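Local coordinates for putative sugar ABC transporter (Yersinia enterocolitica subsp. enterocolitica 8081, PDB 5ULB), which probably binds methylthioribose or a similar pentose in the periplasm and delivers it to an ABC importer, at residues 93-107 with 110-124. Numbering follows the deposited sequence.
Sequences VKRIVANGIAVSVFD and IQGDIPGLTVTQQDD
Strands 102-106 and 118-122 run parallel, their axes 4.8 Å apart and turned by 22°, laced by V105 N to T118 O, T120 N to V105 O and D107 N to T120 O. V105 O is gripped twice, because T120 OG1 also donates to it at 2.9 Å, from the opposite face of the carbonyl plane to T120 N. Threonine suits this place: with chi1 at 76° its hydroxyl lies between backbone N and carbonyl carbon, turned back to the neighbouring strand, and the same oxygen sits at the edge of the F106 ring, 3.4 Å from CD1. S104 shares that face of the sheet, where helix 262-278 covers it and N269 bonds its OG. On the other face, V105 and V119 lie side by side in one of the two conformers of V119, beta-branched residues at home in a strand. Both strands belong to the Rossmann-like alpha/beta N-terminal lobe of a type I periplasmic binding protein, in which helix 89-98 packs on the V105 face of the sheet. L117 CD1 fills the layer between, 3.9 Å from both V93 CG1 and V105 CG1; I110 and I114 close over V93, their CD1 atoms meeting its CG2 and CG1, while I114 CG2 reaches V97 CG2. G116 has phi 93°, readily adopted by glycine, in the type II turn I114-L117. At the strands' C-terminal ends lies the sugar pocket: Q122 NE2 touches the F106 ring edge, bonds the ligand's O2 and donates to a water that also binds D107 OD1 at 2.6 Å, while R158 pairs with both D107 and D124, probably easing the closeness of these carboxylates.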
loop_
_atom_site.group_PDB
_atom_site.type_symbol
_atom_site.label_atom_id
_atom_site.label_comp_id
_atom_site.label_asym_id
_atom_site.label_seq_id
_atom_site.Cartn_x
_atom_site.Cartn_y
_atom_site.Cartn_z
ATOM N N VAL A 93 -18.381 -5.770 6.387
ATOM C CA VAL A 93 -17.574 -6.387 7.436
ATOM C C VAL A 93 -18.395 -6.908 8.556
ATOM O O VAL A 93 -18.144 -7.993 9.081
ATOM C CB VAL A 93 -16.437 -5.462 7.859
ATOM C CG1 VAL A 93 -15.673 -6.076 9.041
ATOM C CG2 VAL A 93 -15.478 -5.196 6.733
ATOM N N LYS A 94 -19.429 -6.168 8.934
ATOM C CA LYS A 94 -20.324 -6.692 9.946
ATOM C C LYS A 94 -20.981 -8.059 9.511
ATOM O O LYS A 94 -21.202 -8.968 10.323
ATOM C CB LYS A 94 -21.454 -5.749 10.359
ATOM C CG LYS A 94 -20.913 -4.529 11.135
ATOM C CD LYS A 94 -22.045 -3.542 11.408
ATOM C CE LYS A 94 -21.470 -2.377 12.174
ATOM N NZ LYS A 94 -22.539 -1.434 12.460
ATOM N N ARG A 95 -21.270 -8.189 8.203
ATOM C CA ARG A 95 -21.879 -9.413 7.702
ATOM C C ARG A 95 -20.796 -10.580 7.734
ATOM O O ARG A 95 -21.102 -11.732 8.020
ATOM C CB ARG A 95 -22.433 -9.200 6.286
ATOM C CG ARG A 95 -23.403 -10.297 5.840
ATOM C CD ARG A 95 -24.424 -9.812 4.766
ATOM N NE ARG A 95 -23.868 -10.083 3.488
ATOM C CZ ARG A 95 -23.795 -11.287 2.916
ATOM N NH1 ARG A 95 -23.195 -11.382 1.731
ATOM N NH2 ARG A 95 -24.266 -12.413 3.502
ATOM N N ILE A 96 -19.548 -10.239 7.458
ATOM C CA ILE A 96 -18.483 -11.218 7.501
ATOM C C ILE A 96 -18.425 -11.744 8.918
ATOM O O ILE A 96 -18.395 -12.950 9.153
ATOM C CB ILE A 96 -17.133 -10.591 7.111
ATOM C CG1 ILE A 96 -17.128 -10.190 5.616
ATOM C CG2 ILE A 96 -15.974 -11.567 7.336
ATOM C CD1 ILE A 96 -15.900 -9.383 5.174
ATOM N N VAL A 97 -18.339 -10.847 9.881
ATOM C CA VAL A 97 -18.245 -11.234 11.320
ATOM C C VAL A 97 -19.465 -12.074 11.748
ATOM O O VAL A 97 -19.359 -13.102 12.458
ATOM C CB VAL A 97 -18.096 -10.003 12.205
ATOM C CG1 VAL A 97 -18.188 -10.421 13.654
ATOM C CG2 VAL A 97 -16.761 -9.359 11.920
ATOM N N ALA A 98 -20.679 -11.632 11.299
ATOM C CA ALA A 98 -21.911 -12.354 11.672
ATOM C C ALA A 98 -21.951 -13.765 11.159
ATOM O O ALA A 98 -22.620 -14.562 11.711
ATOM C CB ALA A 98 -23.112 -11.605 11.134
ATOM N N ASN A 99 -21.214 -14.010 10.084
ATOM C CA ASN A 99 -21.085 -15.344 9.469
ATOM C C ASN A 99 -19.919 -16.117 9.989
ATOM O O ASN A 99 -19.724 -17.236 9.517
ATOM C CB ASN A 99 -21.030 -15.299 7.954
ATOM C CG ASN A 99 -22.392 -15.017 7.279
ATOM O OD1 ASN A 99 -23.025 -15.942 6.919
ATOM N ND2 ASN A 99 -22.838 -13.765 7.173
ATOM N N GLY A 100 -19.273 -15.684 11.061
ATOM C CA GLY A 100 -18.237 -16.457 11.699
ATOM C C GLY A 100 -16.956 -16.562 10.931
ATOM O O GLY A 100 -16.196 -17.506 11.184
ATOM N N ILE A 101 -16.696 -15.582 10.075
ATOM C CA ILE A 101 -15.498 -15.603 9.209
ATOM C C ILE A 101 -14.464 -14.619 9.837
ATOM O O ILE A 101 -14.803 -13.475 10.135
ATOM C CB ILE A 101 -15.899 -15.199 7.806
ATOM C CG1 ILE A 101 -16.920 -16.231 7.191
ATOM C CG2 ILE A 101 -14.669 -15.053 6.876
ATOM C CD1 ILE A 101 -17.449 -15.736 5.855
ATOM N N ALA A 102 -13.281 -15.095 10.040
ATOM C CA ALA A 102 -12.199 -14.229 10.566
ATOM C C ALA A 102 -11.861 -13.145 9.540
ATOM O O ALA A 102 -11.830 -13.416 8.318
ATOM C CB ALA A 102 -10.944 -15.068 10.832
ATOM N N VAL A 103 -11.554 -11.891 10.035
ATOM C CA VAL A 103 -11.380 -10.822 9.092
ATOM C C VAL A 103 -10.350 -9.801 9.583
ATOM O O VAL A 103 -10.405 -9.388 10.769
ATOM C CB VAL A 103 -12.712 -10.163 8.692
ATOM C CG1 VAL A 103 -13.540 -9.768 9.926
ATOM C CG2 VAL A 103 -12.559 -9.038 7.694
ATOM N N SER A 104 -9.488 -9.375 8.664
ATOM C CA SER A 104 -8.637 -8.232 8.865
ATOM C C SER A 104 -8.797 -7.351 7.609
ATOM O O SER A 104 -8.967 -7.879 6.496
ATOM C CB SER A 104 -7.177 -8.639 9.060
ATOM O OG SER A 104 -6.327 -7.579 9.351
ATOM N N VAL A 105 -8.682 -6.011 7.761
ATOM C CA VAL A 105 -8.801 -5.140 6.691
ATOM C C VAL A 105 -7.623 -4.177 6.653
ATOM O O VAL A 105 -6.987 -3.900 7.661
ATOM C CB VAL A 105 -10.129 -4.392 6.610
ATOM C CG1 VAL A 105 -11.319 -5.402 6.583
ATOM C CG2 VAL A 105 -10.299 -3.388 7.732
ATOM N N PHE A 106 -7.318 -3.713 5.431
ATOM C CA PHE A 106 -6.227 -2.769 5.176
ATOM C C PHE A 106 -6.769 -1.592 4.380
ATOM O O PHE A 106 -7.463 -1.798 3.373
ATOM C CB PHE A 106 -5.098 -3.424 4.436
ATOM C CG PHE A 106 -3.984 -2.476 4.064
ATOM C CD1 PHE A 106 -3.206 -1.829 5.048
ATOM C CD2 PHE A 106 -3.758 -2.166 2.784
ATOM C CE1 PHE A 106 -2.275 -0.903 4.661
ATOM C CE2 PHE A 106 -2.793 -1.237 2.433
ATOM C CZ PHE A 106 -2.081 -0.532 3.355
ATOM N N ASP A 107 -6.514 -0.363 4.799
ATOM C CA ASP A 107 -6.937 0.835 4.081
ATOM C C ASP A 107 -8.407 0.807 3.721
ATOM O O ASP A 107 -8.761 1.285 2.620
ATOM C CB ASP A 107 -6.073 0.997 2.801
ATOM C CG ASP A 107 -4.784 1.723 3.053
ATOM O OD1 ASP A 107 -4.527 2.227 4.178
ATOM O OD2 ASP A 107 -4.007 1.824 2.012
ATOM N N ILE A 110 -14.041 1.986 7.834
ATOM C CA ILE A 110 -14.805 1.321 8.861
ATOM C C ILE A 110 -15.294 2.355 9.907
ATOM O O ILE A 110 -14.503 3.098 10.416
ATOM C CB ILE A 110 -14.102 0.220 9.560
ATOM C CG1 ILE A 110 -13.597 -0.852 8.534
ATOM C CG2 ILE A 110 -14.922 -0.373 10.668
ATOM C CD1 ILE A 110 -14.698 -1.693 7.951
ATOM N N GLN A 111 -16.603 2.415 10.117
ATOM C CA GLN A 111 -17.160 3.281 11.135
ATOM C C GLN A 111 -17.428 2.488 12.409
ATOM O O GLN A 111 -18.090 1.457 12.368
ATOM C CB GLN A 111 -18.503 3.782 10.653
ATOM C CG GLN A 111 -18.248 4.632 9.362
ATOM C CD GLN A 111 -19.475 4.819 8.567
ATOM O OE1 GLN A 111 -20.421 5.509 8.995
ATOM N NE2 GLN A 111 -19.514 4.165 7.416
ATOM N N GLY A 112 -16.891 2.950 13.509
ATOM C CA GLY A 112 -17.150 2.277 14.742
ATOM C C GLY A 112 -16.255 1.132 15.050
ATOM O O GLY A 112 -15.260 0.862 14.339
ATOM N N ASP A 113 -16.628 0.376 16.050
ATOM C CA ASP A 113 -15.776 -0.686 16.558
ATOM C C ASP A 113 -16.598 -1.924 16.235
ATOM O O ASP A 113 -17.696 -2.108 16.726
ATOM C CB ASP A 113 -15.607 -0.619 18.087
ATOM C CG ASP A 113 -14.944 -1.915 18.654
ATOM O OD1 ASP A 113 -13.654 -2.106 18.615
ATOM O OD2 ASP A 113 -15.757 -2.768 19.130
ATOM N N ILE A 114 -16.035 -2.767 15.413
ATOM C CA ILE A 114 -16.583 -4.037 15.090
ATOM C C ILE A 114 -15.815 -5.113 15.916
ATOM O O ILE A 114 -14.638 -5.410 15.609
ATOM C CB ILE A 114 -16.505 -4.319 13.574
ATOM C CG1 ILE A 114 -17.317 -3.258 12.808
ATOM C CG2 ILE A 114 -17.037 -5.690 13.288
ATOM C CD1 ILE A 114 -17.191 -3.355 11.318
ATOM N N PRO A 115 -16.488 -5.806 16.803
ATOM C CA PRO A 115 -15.719 -6.759 17.618
ATOM C C PRO A 115 -15.191 -7.918 16.718
ATOM O O PRO A 115 -15.907 -8.439 15.926
ATOM C CB PRO A 115 -16.723 -7.262 18.649
ATOM C CG PRO A 115 -17.774 -6.145 18.719
ATOM C CD PRO A 115 -17.824 -5.492 17.353
ATOM N N GLY A 116 -13.914 -8.283 16.901
ATOM C CA GLY A 116 -13.280 -9.266 16.088
ATOM C C GLY A 116 -12.524 -8.827 14.901
ATOM O O GLY A 116 -11.673 -9.598 14.385
ATOM N N LEU A 117 -12.730 -7.568 14.502
ATOM C CA LEU A 117 -12.021 -6.983 13.352
ATOM C C LEU A 117 -10.678 -6.406 13.828
ATOM O O LEU A 117 -10.629 -5.779 14.873
ATOM C CB LEU A 117 -12.909 -5.872 12.771
ATOM C CG LEU A 117 -12.279 -5.167 11.580
ATOM C CD1 LEU A 117 -12.037 -6.084 10.393
ATOM C CD2 LEU A 117 -13.159 -4.009 11.198
ATOM N N THR A 118 -9.648 -6.602 13.005
ATOM C CA THR A 118 -8.531 -5.703 13.064
ATOM C C THR A 118 -8.535 -4.793 11.857
ATOM O O THR A 118 -8.592 -5.289 10.716
ATOM C CB THR A 118 -7.158 -6.444 13.152
ATOM O OG1 THR A 118 -7.157 -7.360 14.223
ATOM C CG2 THR A 118 -5.986 -5.491 13.242
ATOM N N VAL A 119 -8.352 -3.461 12.060
ATOM C CA VAL A 119 -8.171 -2.525 11.010
ATOM C C VAL A 119 -6.712 -2.153 10.917
ATOM O O VAL A 119 -6.077 -1.829 11.936
ATOM C CB VAL A 119 -9.061 -1.287 11.140
ATOM C CG1 VAL A 119 -10.549 -1.657 11.183
ATOM C CG2 VAL A 119 -8.692 -0.451 12.329
ATOM N N THR A 120 -6.134 -2.224 9.728
ATOM C CA THR A 120 -4.769 -1.915 9.533
ATOM C C THR A 120 -4.587 -0.807 8.526
ATOM O O THR A 120 -5.419 -0.616 7.633
ATOM C CB THR A 120 -3.913 -3.135 9.156
ATOM O OG1 THR A 120 -4.095 -3.537 7.797
ATOM C CG2 THR A 120 -4.134 -4.385 10.057
ATOM N N GLN A 121 -3.498 -0.031 8.683
ATOM C CA GLN A 121 -3.214 1.093 7.817
ATOM C C GLN A 121 -1.766 1.470 7.961
ATOM O O GLN A 121 -1.114 1.063 8.913
ATOM C CB GLN A 121 -4.112 2.276 8.103
ATOM C CG GLN A 121 -4.176 2.679 9.576
ATOM C CD GLN A 121 -5.087 1.815 10.502
ATOM O OE1 GLN A 121 -6.084 1.282 10.037
ATOM N NE2 GLN A 121 -4.647 1.545 11.719
ATOM N N GLN A 122 -1.261 2.247 7.022
ATOM C CA GLN A 122 0.029 2.882 7.191
ATOM C C GLN A 122 -0.182 4.164 7.963
ATOM O O GLN A 122 -1.280 4.615 8.180
ATOM C CB GLN A 122 0.687 3.146 5.802
ATOM C CG GLN A 122 0.892 1.865 4.970
ATOM C CD GLN A 122 1.071 2.064 3.509
ATOM O OE1 GLN A 122 2.175 1.728 2.949
ATOM N NE2 GLN A 122 0.097 2.602 2.870
ATOM N N ASP A 123 0.930 4.779 8.399
ATOM C CA ASP A 123 0.867 6.107 9.054
ATOM C C ASP A 123 0.855 7.133 7.974
ATOM O O ASP A 123 1.890 7.668 7.567
ATOM C CB ASP A 123 2.108 6.253 9.988
ATOM C CG ASP A 123 2.076 7.545 10.766
ATOM O OD1 ASP A 123 1.243 8.450 10.472
ATOM O OD2 ASP A 123 2.888 7.642 11.715
ATOM N N ASP A 124 -0.336 7.373 7.429
ATOM C CA ASP A 124 -0.473 8.254 6.264
ATOM C C ASP A 124 -0.008 9.671 6.541
ATOM O O ASP A 124 0.525 10.318 5.628
ATOM C CB ASP A 124 -1.922 8.173 5.765
ATOM C CG ASP A 124 -2.221 6.856 5.123
ATOM O OD1 ASP A 124 -1.485 6.458 4.211
ATOM O OD2 ASP A 124 -3.192 6.201 5.607
HETATM O O HOH W 1 -20.052 0.224 13.506
HETATM O O HOH W 2 -12.471 -11.794 12.950
HETATM O O HOH W 3 -2.227 3.393 4.565
#